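Local coordinates for protein tapirin (Caldicellulosiruptor hydrothermalis, PDB 6N2C) that probably binds cellulose through its C-terminal beta-helix domain, which also holds a zinc ion, and so is thought to attach the cell to plant biomass, at residues V354-L360 and T374-N380; L381-E386 and T401-S407; N482-S488 and V512-T518. All coordinates share one frame; numbering follows the deposited sequence.

Interaction 1. Residues V354-L360 and T374-N380; sequences VVYANNL and TVLYCNN
Val354 meets the ring of Tyr377 from the side: with CG1 turned anti to the backbone N (chi1 180°), that methyl reaches the ring edge, 3.7 Å from Tyr377 CE1. Val355 lies on the other face, beside Leu376 and pointing the same way, with Val355 CB 3.8 Å from Leu376 CD2. Branched, purely apolar side chains suit this buried face. The backbone of Val355 is bonded twice to strand 374-378, through its N to Val375 O and through its O from Tyr377 N (2.8 Å).

Tyr356 returns to the outer face and runs alongside Tyr377, its CE1 3.5 Å from Tyr377 CD1. The ring planes are only 15° apart but slid past each other, so overlap is slight and the centroids are 5.1 Å apart. Flat rings on paired positions of parallel strands can lie side by side in this way. Ala357 is buried against Ile339 of strand 338-341, where its small methyl fits, and its N bonds to Tyr377 O.

At Asn358 the chain bends. Its carbonyl O is shared by two successive N-H groups, Asn379 N at 2.8 Å, in the carbonyl plane on a lone pair, and Asn380 N at 3.2 Å, tilted out of it. The side chains pair through a weak bond from Asn379 ND2 to Asn358 OD1. Asn359 repeats the pattern with Asn380, whose ND2 donates to Asn359 OD1 at 3.2 Å between nearly coplanar amides; Asn380 OD1 goes on to Thr399 N. Asparagine suits such a row because one amide both gives and accepts. Leu360 then enters the interior, its CB 3.9 Å from Cys378 CB.

Strand 354-356 lies between strands 333-335 and 374-378, and strand 393-396 follows beyond the latter. Phe442, Ile444 and Pro445 approach the tyrosines outside.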
loop_
_atom_site.group_PDB
_atom_site.type_symbol
_atom_site.label_atom_id
_atom_site.label_comp_id
_atom_site.label_asym_id
_atom_site.label_seq_id
_atom_site.Cartn_x
_atom_site.Cartn_y
_atom_site.Cartn_z
ATOM N N VAL A 354 15.052 13.232 9.384
ATOM C CA VAL A 354 15.871 13.804 8.327
ATOM C C VAL A 354 15.078 13.693 7.032
ATOM O O VAL A 354 14.456 12.684 6.799
ATOM C CB VAL A 354 17.236 13.001 8.189
ATOM C CG1 VAL A 354 18.092 13.574 7.107
ATOM C CG2 VAL A 354 17.974 13.033 9.506
ATOM N N VAL A 355 15.201 14.694 6.178
ATOM C CA VAL A 355 14.589 14.709 4.876
ATOM C C VAL A 355 15.652 14.866 3.825
ATOM O O VAL A 355 16.521 15.779 3.950
ATOM C CB VAL A 355 13.591 15.885 4.781
ATOM C CG1 VAL A 355 13.130 16.095 3.307
ATOM C CG2 VAL A 355 12.464 15.653 5.721
ATOM N N TYR A 356 15.725 13.923 2.872
ATOM C CA TYR A 356 16.547 14.032 1.677
ATOM C C TYR A 356 15.732 14.242 0.400
ATOM O O TYR A 356 14.737 13.566 0.184
ATOM C CB TYR A 356 17.359 12.753 1.482
ATOM C CG TYR A 356 18.267 12.380 2.647
ATOM C CD1 TYR A 356 19.587 12.905 2.745
ATOM C CD2 TYR A 356 17.862 11.496 3.594
ATOM C CE1 TYR A 356 20.393 12.538 3.836
ATOM C CE2 TYR A 356 18.687 11.090 4.612
ATOM C CZ TYR A 356 19.940 11.627 4.736
ATOM O OH TYR A 356 20.722 11.265 5.779
ATOM N N ALA A 357 16.154 15.171 -0.407
ATOM C CA ALA A 357 15.535 15.482 -1.654
ATOM C C ALA A 357 16.502 15.911 -2.711
ATOM O O ALA A 357 17.667 16.291 -2.505
ATOM C CB ALA A 357 14.508 16.617 -1.442
ATOM N N ASN A 358 16.045 15.735 -3.940
ATOM C CA ASN A 358 16.638 16.379 -5.108
ATOM C C ASN A 358 16.102 17.841 -5.133
ATOM O O ASN A 358 16.729 18.715 -4.564
ATOM C CB ASN A 358 16.295 15.588 -6.353
ATOM C CG ASN A 358 16.872 16.196 -7.587
ATOM O OD1 ASN A 358 17.967 16.733 -7.544
ATOM N ND2 ASN A 358 16.155 16.126 -8.690
ATOM N N ASN A 359 14.920 18.095 -5.707
ATOM C CA ASN A 359 14.293 19.412 -5.626
ATOM C C ASN A 359 13.374 19.497 -4.456
ATOM O O ASN A 359 12.620 18.574 -4.163
ATOM C CB ASN A 359 13.583 19.755 -6.923
ATOM C CG ASN A 359 14.548 19.790 -8.084
ATOM O OD1 ASN A 359 15.689 20.273 -7.954
ATOM N ND2 ASN A 359 14.164 19.201 -9.183
ATOM N N LEU A 360 13.435 20.616 -3.724
ATOM C CA LEU A 360 12.522 20.836 -2.613
ATOM C C LEU A 360 11.843 22.186 -2.881
ATOM O O LEU A 360 12.535 23.237 -2.954
ATOM C CB LEU A 360 13.275 20.857 -1.275
ATOM C CG LEU A 360 12.415 21.299 -0.082
ATOM C CD1 LEU A 360 11.155 20.463 0.152
ATOM C CD2 LEU A 360 13.174 21.383 1.200
ATOM N N THR A 374 14.528 19.034 12.616
ATOM C CA THR A 374 14.826 18.257 11.403
ATOM C C THR A 374 15.898 18.909 10.605
ATOM O O THR A 374 15.884 20.177 10.447
ATOM C CB THR A 374 13.534 18.100 10.564
ATOM O OG1 THR A 374 12.535 17.470 11.328
ATOM C CG2 THR A 374 13.726 17.326 9.209
ATOM N N VAL A 375 16.763 18.055 10.005
ATOM C CA VAL A 375 17.676 18.469 9.016
ATOM C C VAL A 375 17.128 18.120 7.629
ATOM O O VAL A 375 16.725 16.972 7.414
ATOM C CB VAL A 375 19.043 17.809 9.235
ATOM C CG1 VAL A 375 20.041 18.310 8.228
ATOM C CG2 VAL A 375 19.520 18.054 10.658
ATOM N N LEU A 376 17.146 19.065 6.703
ATOM C CA LEU A 376 16.721 18.866 5.334
ATOM C C LEU A 376 17.911 19.032 4.389
ATOM O O LEU A 376 18.645 20.051 4.460
ATOM C CB LEU A 376 15.588 19.811 4.967
ATOM C CG LEU A 376 14.375 19.599 5.900
ATOM C CD1 LEU A 376 14.388 20.609 7.017
ATOM C CD2 LEU A 376 13.059 19.645 5.177
ATOM N N TYR A 377 18.110 18.050 3.512
ATOM C CA TYR A 377 19.133 18.073 2.504
ATOM C C TYR A 377 18.450 18.138 1.117
ATOM O O TYR A 377 17.585 17.313 0.834
ATOM C CB TYR A 377 19.999 16.769 2.548
ATOM C CG TYR A 377 20.737 16.520 3.780
ATOM C CD1 TYR A 377 20.177 15.924 4.865
ATOM C CD2 TYR A 377 22.063 16.927 3.868
ATOM C CE1 TYR A 377 20.858 15.717 6.035
ATOM C CE2 TYR A 377 22.777 16.716 5.010
ATOM C CZ TYR A 377 22.208 16.108 6.080
ATOM O OH TYR A 377 22.934 15.937 7.235
ATOM N N CYS A 378 18.847 19.094 0.292
ATOM C CA CYS A 378 18.394 19.193 -1.070
ATOM C C CYS A 378 19.469 19.620 -2.061
ATOM O O CYS A 378 20.477 20.277 -1.695
ATOM C CB CYS A 378 17.110 20.057 -1.193
ATOM S SG CYS A 378 17.437 21.783 -0.764
ATOM N N ASN A 379 19.228 19.300 -3.338
ATOM C CA ASN A 379 20.029 19.862 -4.400
ATOM C C ASN A 379 19.556 21.281 -4.749
ATOM O O ASN A 379 20.332 22.245 -4.665
ATOM C CB ASN A 379 20.032 18.958 -5.618
ATOM C CG ASN A 379 20.698 19.661 -6.842
ATOM O OD1 ASN A 379 21.678 20.401 -6.686
ATOM N ND2 ASN A 379 20.217 19.359 -8.040
ATOM N N ASN A 380 18.259 21.451 -5.049
ATOM C CA ASN A 380 17.738 22.763 -5.289
ATOM C C ASN A 380 16.625 23.035 -4.310
ATOM O O ASN A 380 15.796 22.152 -4.043
ATOM C CB ASN A 380 17.257 22.912 -6.719
ATOM C CG ASN A 380 18.383 22.847 -7.729
ATOM O OD1 ASN A 380 19.452 23.459 -7.573
ATOM N ND2 ASN A 380 18.124 22.120 -8.831
#

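Interaction 2. Residues L381-E386 and T401-S407; sequences LKIDGE and TISNLNS
Lys382 faces Thr401, Ile383 faces Ile402 and Asp384 faces Ser403 across two parallel strands whose axes run 1° apart in direction, joined by alternating bonds such as Ile383 N to Thr401 O and Ser403 N to Ile383 O.

The polar face is bridged at two places. Asn404 lies beside Asp384, pointing the same way, and its ND2 gives a nearly straight bond (171°) to Asp384 OD1 at 3.0 Å, reaching that oxygen on the syn side, somewhat out of the carboxylate plane. The extended Lys382 chain folds back only at its end, and a water accepts from Lys382 NZ at 2.7 Å while donating to Ile383 O and hydrogen-bonded to Ser403 OG; a long chain can span the face of the pair to this water. On the apolar face Ile383 sits near Leu405.

Gly385 follows the strand, at a positive phi (93°), where a side chain would press on the preceding carbonyl. Its N still bonds to Ser403 O at 2.9 Å.

Glu386 then grips the opposite loop. A bend at chi2 brings the carboxylate between two backbone N-H groups: Asn406 N at 2.8 Å and Ser407 N at 2.9 Å both donate to Glu386 OE2, from opposite faces of its plane. Ser407 OG meets Glu386 OE1 from above the plane, at 3.1 Å, and a second water joins OE2 to Asn406 ND2. One carboxylate oxygen thus takes two successive N-H groups of the loop, which suits an acid here.

The Glu386 contact is particular to this turn, whereas stacked, in-register parallel strands of successive coils are characteristic of the parallel beta-helix; strand 400-403 is the outermost of its row.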
loop_
_atom_site.group_PDB
_atom_site.type_symbol
_atom_site.label_atom_id
_atom_site.label_comp_id
_atom_site.label_asym_id
_atom_site.label_seq_id
_atom_site.Cartn_x
_atom_site.Cartn_y
_atom_site.Cartn_z
ATOM N N LEU A 381 16.593 24.271 -3.800
ATOM C CA LEU A 381 15.558 24.769 -2.890
ATOM C C LEU A 381 14.854 25.926 -3.559
ATOM O O LEU A 381 15.530 26.886 -3.947
ATOM C CB LEU A 381 16.159 25.275 -1.642
ATOM C CG LEU A 381 15.222 25.897 -0.563
ATOM C CD1 LEU A 381 14.224 24.871 -0.134
ATOM C CD2 LEU A 381 15.962 26.361 0.641
ATOM N N LYS A 382 13.519 25.849 -3.707
ATOM C CA LYS A 382 12.699 26.962 -4.214
ATOM C C LYS A 382 11.710 27.363 -3.156
ATOM O O LYS A 382 10.993 26.517 -2.639
ATOM C CB LYS A 382 11.940 26.603 -5.498
ATOM C CG LYS A 382 11.070 27.724 -6.051
ATOM C CD LYS A 382 10.452 27.282 -7.364
ATOM C CE LYS A 382 9.547 28.316 -7.976
ATOM N NZ LYS A 382 10.192 29.642 -8.375
ATOM N N ILE A 383 11.735 28.639 -2.753
ATOM C CA ILE A 383 10.799 29.236 -1.808
ATOM C C ILE A 383 10.125 30.411 -2.582
ATOM O O ILE A 383 10.825 31.257 -3.170
ATOM C CB ILE A 383 11.521 29.740 -0.579
ATOM C CG1 ILE A 383 11.998 28.555 0.263
ATOM C CG2 ILE A 383 10.595 30.595 0.272
ATOM C CD1 ILE A 383 12.880 28.956 1.381
ATOM N N ASP A 384 8.786 30.346 -2.704
ATOM C CA ASP A 384 7.998 31.384 -3.320
ATOM C C ASP A 384 6.974 31.817 -2.300
ATOM O O ASP A 384 6.075 31.032 -1.883
ATOM C CB ASP A 384 7.417 30.883 -4.644
ATOM C CG ASP A 384 6.474 31.874 -5.289
ATOM O OD1 ASP A 384 6.475 33.007 -4.869
ATOM O OD2 ASP A 384 5.758 31.444 -6.197
ATOM N N GLY A 385 7.088 33.046 -1.841
ATOM C CA GLY A 385 6.198 33.573 -0.825
ATOM C C GLY A 385 6.625 33.454 0.589
ATOM O O GLY A 385 7.725 32.965 0.866
ATOM N N GLU A 386 5.747 33.872 1.504
ATOM C CA GLU A 386 6.063 33.960 2.913
ATOM C C GLU A 386 5.689 32.621 3.464
ATOM O O GLU A 386 4.797 32.463 4.301
ATOM C CB GLU A 386 5.330 35.120 3.613
ATOM C CG GLU A 386 5.768 36.534 3.040
ATOM C CD GLU A 386 7.185 36.970 3.448
ATOM O OE1 GLU A 386 7.759 36.394 4.414
ATOM O OE2 GLU A 386 7.799 37.874 2.781
ATOM N N THR A 401 16.466 29.289 -5.057
ATOM C CA THR A 401 15.710 30.240 -5.827
ATOM C C THR A 401 14.639 30.819 -4.865
ATOM O O THR A 401 13.793 30.083 -4.325
ATOM C CB THR A 401 15.114 29.556 -7.039
ATOM O OG1 THR A 401 16.197 29.125 -7.886
ATOM C CG2 THR A 401 14.278 30.538 -7.833
ATOM N N ILE A 402 14.699 32.140 -4.652
ATOM C CA ILE A 402 13.713 32.822 -3.831
ATOM C C ILE A 402 12.916 33.833 -4.672
ATOM O O ILE A 402 13.439 34.425 -5.637
ATOM C CB ILE A 402 14.331 33.482 -2.610
ATOM C CG1 ILE A 402 15.556 34.362 -2.983
ATOM C CG2 ILE A 402 14.762 32.421 -1.609
ATOM C CD1 ILE A 402 15.928 35.340 -1.880
ATOM N N SER A 403 11.645 33.957 -4.322
ATOM C CA SER A 403 10.769 34.980 -4.943
ATOM C C SER A 403 9.655 35.340 -4.027
ATOM O O SER A 403 9.235 34.553 -3.174
ATOM C CB SER A 403 10.262 34.515 -6.276
ATOM O OG SER A 403 9.482 33.358 -6.168
ATOM N N ASN A 404 9.121 36.563 -4.221
ATOM C CA ASN A 404 7.967 37.049 -3.426
ATOM C C ASN A 404 8.217 36.882 -1.978
ATOM O O ASN A 404 7.328 36.628 -1.201
ATOM C CB ASN A 404 6.692 36.394 -3.893
ATOM C CG ASN A 404 6.416 36.708 -5.331
ATOM O OD1 ASN A 404 6.344 37.894 -5.700
ATOM N ND2 ASN A 404 6.258 35.666 -6.171
ATOM N N LEU A 405 9.483 37.036 -1.592
ATOM C CA LEU A 405 9.855 36.803 -0.217
ATOM C C LEU A 405 10.460 38.124 0.206
ATOM O O LEU A 405 11.645 38.459 -0.193
ATOM C CB LEU A 405 10.932 35.680 -0.157
ATOM C CG LEU A 405 11.462 35.403 1.263
ATOM C CD1 LEU A 405 10.346 34.935 2.162
ATOM C CD2 LEU A 405 12.650 34.429 1.263
ATOM N N ASN A 406 9.673 38.871 0.991
ATOM C CA ASN A 406 10.047 40.218 1.399
ATOM C C ASN A 406 10.471 40.364 2.826
ATOM O O ASN A 406 11.394 41.140 3.098
ATOM C CB ASN A 406 8.892 41.152 1.070
ATOM C CG ASN A 406 8.569 41.097 -0.393
ATOM O OD1 ASN A 406 9.473 41.290 -1.237
ATOM N ND2 ASN A 406 7.321 40.733 -0.721
ATOM N N SER A 407 9.822 39.676 3.754
ATOM C CA SER A 407 10.241 39.724 5.155
ATOM C C SER A 407 10.920 38.447 5.659
ATOM O O SER A 407 11.833 38.525 6.428
ATOM C CB SER A 407 9.070 40.044 6.062
ATOM O OG SER A 407 8.126 38.992 6.115
HETATM O O HOH W 1 11.050 31.007 -6.230
HETATM O O HOH W 2 5.904 39.457 1.120
#

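Interaction 3. Residues N482-S488 and V512-T518; sequences NYYSLVS and VQIFVIT
Tyr484 offers its ring edge to Val512, whose CG2 lies in the ring plane 3.6 Å from Tyr484 CD1, the two side chains slanting across each other. A compact branched residue fits there, just before strand 513-518 begins. On the other face Phe515 is met at its edge by Tyr483: Tyr483 CB is 3.9 Å from Phe515 CE2. Tyr483 takes the position between its backbone N and carbonyl carbon (chi1 68°), which leads its ring away from strand 513-518, so that CB makes the nearest approach to Phe515. Asn482 and Gln513 lie alongside, their amide planes 37° apart. The Gln513 side chain comes within about 4 Å of that of Asp532, a zinc ligand.

Beneath these side chains the parallel backbones are tightly joined, as by Leu486 N to Phe515 O at 2.8 Å and Ile517 N to Leu486 O at 2.9 Å. Leu486 and Val516 share the face of Tyr484, with Leu486 CD2 4.4 Å from Val516 CG1, a looser apolar contact. At the end Ser488 CB touches Thr518 OG1 at 3.5 Å; the hydroxyls turn to other partners, Asp495 and Ser520.

Helix 494-500, which follows strand 483-488 in the chain, packs Ile496 and Ile499 on Leu486, while Leu559 of helix 557-565 lies over Ser485, Val487 and Phe515. Strand 534-537 flanks strand 513-518 on the far side, leaving 483-488 outermost in its row.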
loop_
_atom_site.group_PDB
_atom_site.type_symbol
_atom_site.label_atom_id
_atom_site.label_comp_id
_atom_site.label_asym_id
_atom_site.label_seq_id
_atom_site.Cartn_x
_atom_site.Cartn_y
_atom_site.Cartn_z
ATOM N N ASN A 482 -18.192 -30.732 7.348
ATOM C CA ASN A 482 -18.307 -29.259 7.472
ATOM C C ASN A 482 -17.760 -28.531 6.186
ATOM O O ASN A 482 -17.330 -27.373 6.331
ATOM C CB ASN A 482 -17.618 -28.718 8.720
ATOM C CG ASN A 482 -16.101 -29.031 8.798
ATOM O OD1 ASN A 482 -15.633 -29.981 8.187
ATOM N ND2 ASN A 482 -15.377 -28.344 9.668
ATOM N N TYR A 483 -17.684 -29.233 5.039
ATOM C CA TYR A 483 -17.155 -28.591 3.848
ATOM C C TYR A 483 -17.470 -29.217 2.532
ATOM O O TYR A 483 -17.782 -30.431 2.434
ATOM C CB TYR A 483 -15.671 -28.418 3.918
ATOM C CG TYR A 483 -14.864 -29.725 3.865
ATOM C CD1 TYR A 483 -14.325 -30.192 2.649
ATOM C CD2 TYR A 483 -14.497 -30.415 5.035
ATOM C CE1 TYR A 483 -13.527 -31.357 2.590
ATOM C CE2 TYR A 483 -13.643 -31.539 4.969
ATOM C CZ TYR A 483 -13.213 -32.042 3.759
ATOM O OH TYR A 483 -12.316 -33.137 3.725
ATOM N N TYR A 484 -17.444 -28.364 1.486
ATOM C CA TYR A 484 -17.477 -28.782 0.127
ATOM C C TYR A 484 -16.338 -28.156 -0.625
ATOM O O TYR A 484 -15.919 -27.063 -0.294
ATOM C CB TYR A 484 -18.779 -28.403 -0.559
ATOM C CG TYR A 484 -19.988 -29.139 -0.044
ATOM C CD1 TYR A 484 -20.727 -28.624 1.019
ATOM C CD2 TYR A 484 -20.398 -30.317 -0.633
ATOM C CE1 TYR A 484 -21.839 -29.283 1.485
ATOM C CE2 TYR A 484 -21.510 -31.012 -0.154
ATOM C CZ TYR A 484 -22.238 -30.474 0.893
ATOM O OH TYR A 484 -23.334 -31.134 1.369
ATOM N N SER A 485 -15.774 -28.912 -1.555
ATOM C CA SER A 485 -14.656 -28.442 -2.424
ATOM C C SER A 485 -15.059 -28.596 -3.870
ATOM O O SER A 485 -15.938 -29.397 -4.203
ATOM C CB SER A 485 -13.350 -29.194 -2.182
ATOM O OG SER A 485 -12.922 -29.225 -0.818
ATOM N N LEU A 486 -14.404 -27.799 -4.733
ATOM C CA LEU A 486 -14.513 -27.910 -6.163
ATOM C C LEU A 486 -13.196 -27.492 -6.777
ATOM O O LEU A 486 -12.690 -26.380 -6.516
ATOM C CB LEU A 486 -15.693 -27.043 -6.667
ATOM C CG LEU A 486 -15.797 -26.825 -8.177
ATOM C CD1 LEU A 486 -16.084 -28.166 -8.840
ATOM C CD2 LEU A 486 -16.729 -25.687 -8.585
ATOM N N VAL A 487 -12.653 -28.398 -7.647
ATOM C CA VAL A 487 -11.525 -28.134 -8.509
ATOM C C VAL A 487 -12.139 -28.224 -9.908
ATOM O O VAL A 487 -12.630 -29.293 -10.247
ATOM C CB VAL A 487 -10.320 -29.081 -8.368
ATOM C CG1 VAL A 487 -9.099 -28.538 -9.130
ATOM C CG2 VAL A 487 -9.889 -29.232 -6.873
ATOM N N SER A 488 -12.141 -27.065 -10.627
ATOM C CA SER A 488 -12.912 -26.939 -11.847
ATOM C C SER A 488 -12.081 -26.505 -13.020
ATOM O O SER A 488 -11.299 -25.574 -12.895
ATOM C CB SER A 488 -14.039 -25.976 -11.640
ATOM O OG SER A 488 -14.888 -25.914 -12.829
ATOM N N VAL A 512 -21.384 -24.307 6.045
ATOM C CA VAL A 512 -20.278 -25.159 5.740
ATOM C C VAL A 512 -19.223 -24.392 4.983
ATOM O O VAL A 512 -19.510 -23.437 4.240
ATOM C CB VAL A 512 -20.701 -26.375 4.924
ATOM C CG1 VAL A 512 -21.794 -27.135 5.700
ATOM C CG2 VAL A 512 -21.204 -26.041 3.535
ATOM N N GLN A 513 -18.030 -24.882 5.104
ATOM C CA GLN A 513 -16.917 -24.273 4.432
ATOM C C GLN A 513 -16.943 -24.572 2.980
ATOM O O GLN A 513 -17.387 -25.610 2.562
ATOM C CB GLN A 513 -15.606 -24.668 5.067
ATOM C CG GLN A 513 -15.463 -24.476 6.606
ATOM C CD GLN A 513 -14.316 -25.159 7.279
ATOM O OE1 GLN A 513 -13.631 -25.997 6.654
ATOM N NE2 GLN A 513 -14.117 -24.891 8.590
ATOM N N ILE A 514 -16.369 -23.632 2.199
ATOM C CA ILE A 514 -16.412 -23.702 0.748
ATOM C C ILE A 514 -15.010 -23.479 0.228
ATOM O O ILE A 514 -14.410 -22.465 0.534
ATOM C CB ILE A 514 -17.388 -22.666 0.160
ATOM C CG1 ILE A 514 -18.852 -22.891 0.591
ATOM C CG2 ILE A 514 -17.298 -22.619 -1.350
ATOM C CD1 ILE A 514 -19.408 -24.123 0.028
ATOM N N PHE A 515 -14.525 -24.405 -0.605
ATOM C CA PHE A 515 -13.193 -24.272 -1.194
ATOM C C PHE A 515 -13.320 -24.429 -2.710
ATOM O O PHE A 515 -13.699 -25.509 -3.194
ATOM C CB PHE A 515 -12.255 -25.347 -0.596
ATOM C CG PHE A 515 -12.135 -25.240 0.855
ATOM C CD1 PHE A 515 -11.256 -24.374 1.461
ATOM C CD2 PHE A 515 -13.009 -25.995 1.686
ATOM C CE1 PHE A 515 -11.166 -24.265 2.843
ATOM C CE2 PHE A 515 -12.936 -25.847 3.030
ATOM C CZ PHE A 515 -12.021 -25.046 3.610
ATOM N N VAL A 516 -12.994 -23.364 -3.433
ATOM C CA VAL A 516 -13.078 -23.322 -4.902
ATOM C C VAL A 516 -11.751 -23.015 -5.528
ATOM O O VAL A 516 -11.104 -22.018 -5.190
ATOM C CB VAL A 516 -14.170 -22.347 -5.362
ATOM C CG1 VAL A 516 -14.276 -22.395 -6.874
ATOM C CG2 VAL A 516 -15.488 -22.678 -4.777
ATOM N N ILE A 517 -11.289 -23.888 -6.443
ATOM C CA ILE A 517 -10.078 -23.674 -7.175
ATOM C C ILE A 517 -10.411 -23.879 -8.649
ATOM O O ILE A 517 -10.755 -25.037 -9.010
ATOM C CB ILE A 517 -8.960 -24.610 -6.765
ATOM C CG1 ILE A 517 -8.638 -24.488 -5.247
ATOM C CG2 ILE A 517 -7.684 -24.253 -7.574
ATOM C CD1 ILE A 517 -9.474 -25.449 -4.401
ATOM N N THR A 518 -10.296 -22.847 -9.478
ATOM C CA THR A 518 -10.922 -22.977 -10.825
ATOM C C THR A 518 -10.200 -22.244 -11.893
ATOM O O THR A 518 -9.483 -21.271 -11.620
ATOM C CB THR A 518 -12.348 -22.494 -10.817
ATOM O OG1 THR A 518 -12.924 -22.660 -12.148
ATOM C CG2 THR A 518 -12.502 -21.042 -10.432
#

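How the interactions relate
Interactions 1 and 2 are near neighbours toward one end of the beta-helix, centres 17 Å apart, joined by a probable bond from Lys382 N to Leu360 O; strand 374-378 leads directly into 380-384. Interaction 3 lies toward its other end, about 54 Å from interaction 1, centre to centre. All three bond parallel strands, but their side chains differ with place. Interaction 3 is mostly buried, being walled by helices on both faces, and relies on aromatic and aliphatic contacts. Interaction 1 is mixed, with an apolar interior and tyrosine and asparagine rows outside. Interaction 2, the most polar, uses carboxylates and water to hold loops at the outermost strand of its row, where several residues are exposed.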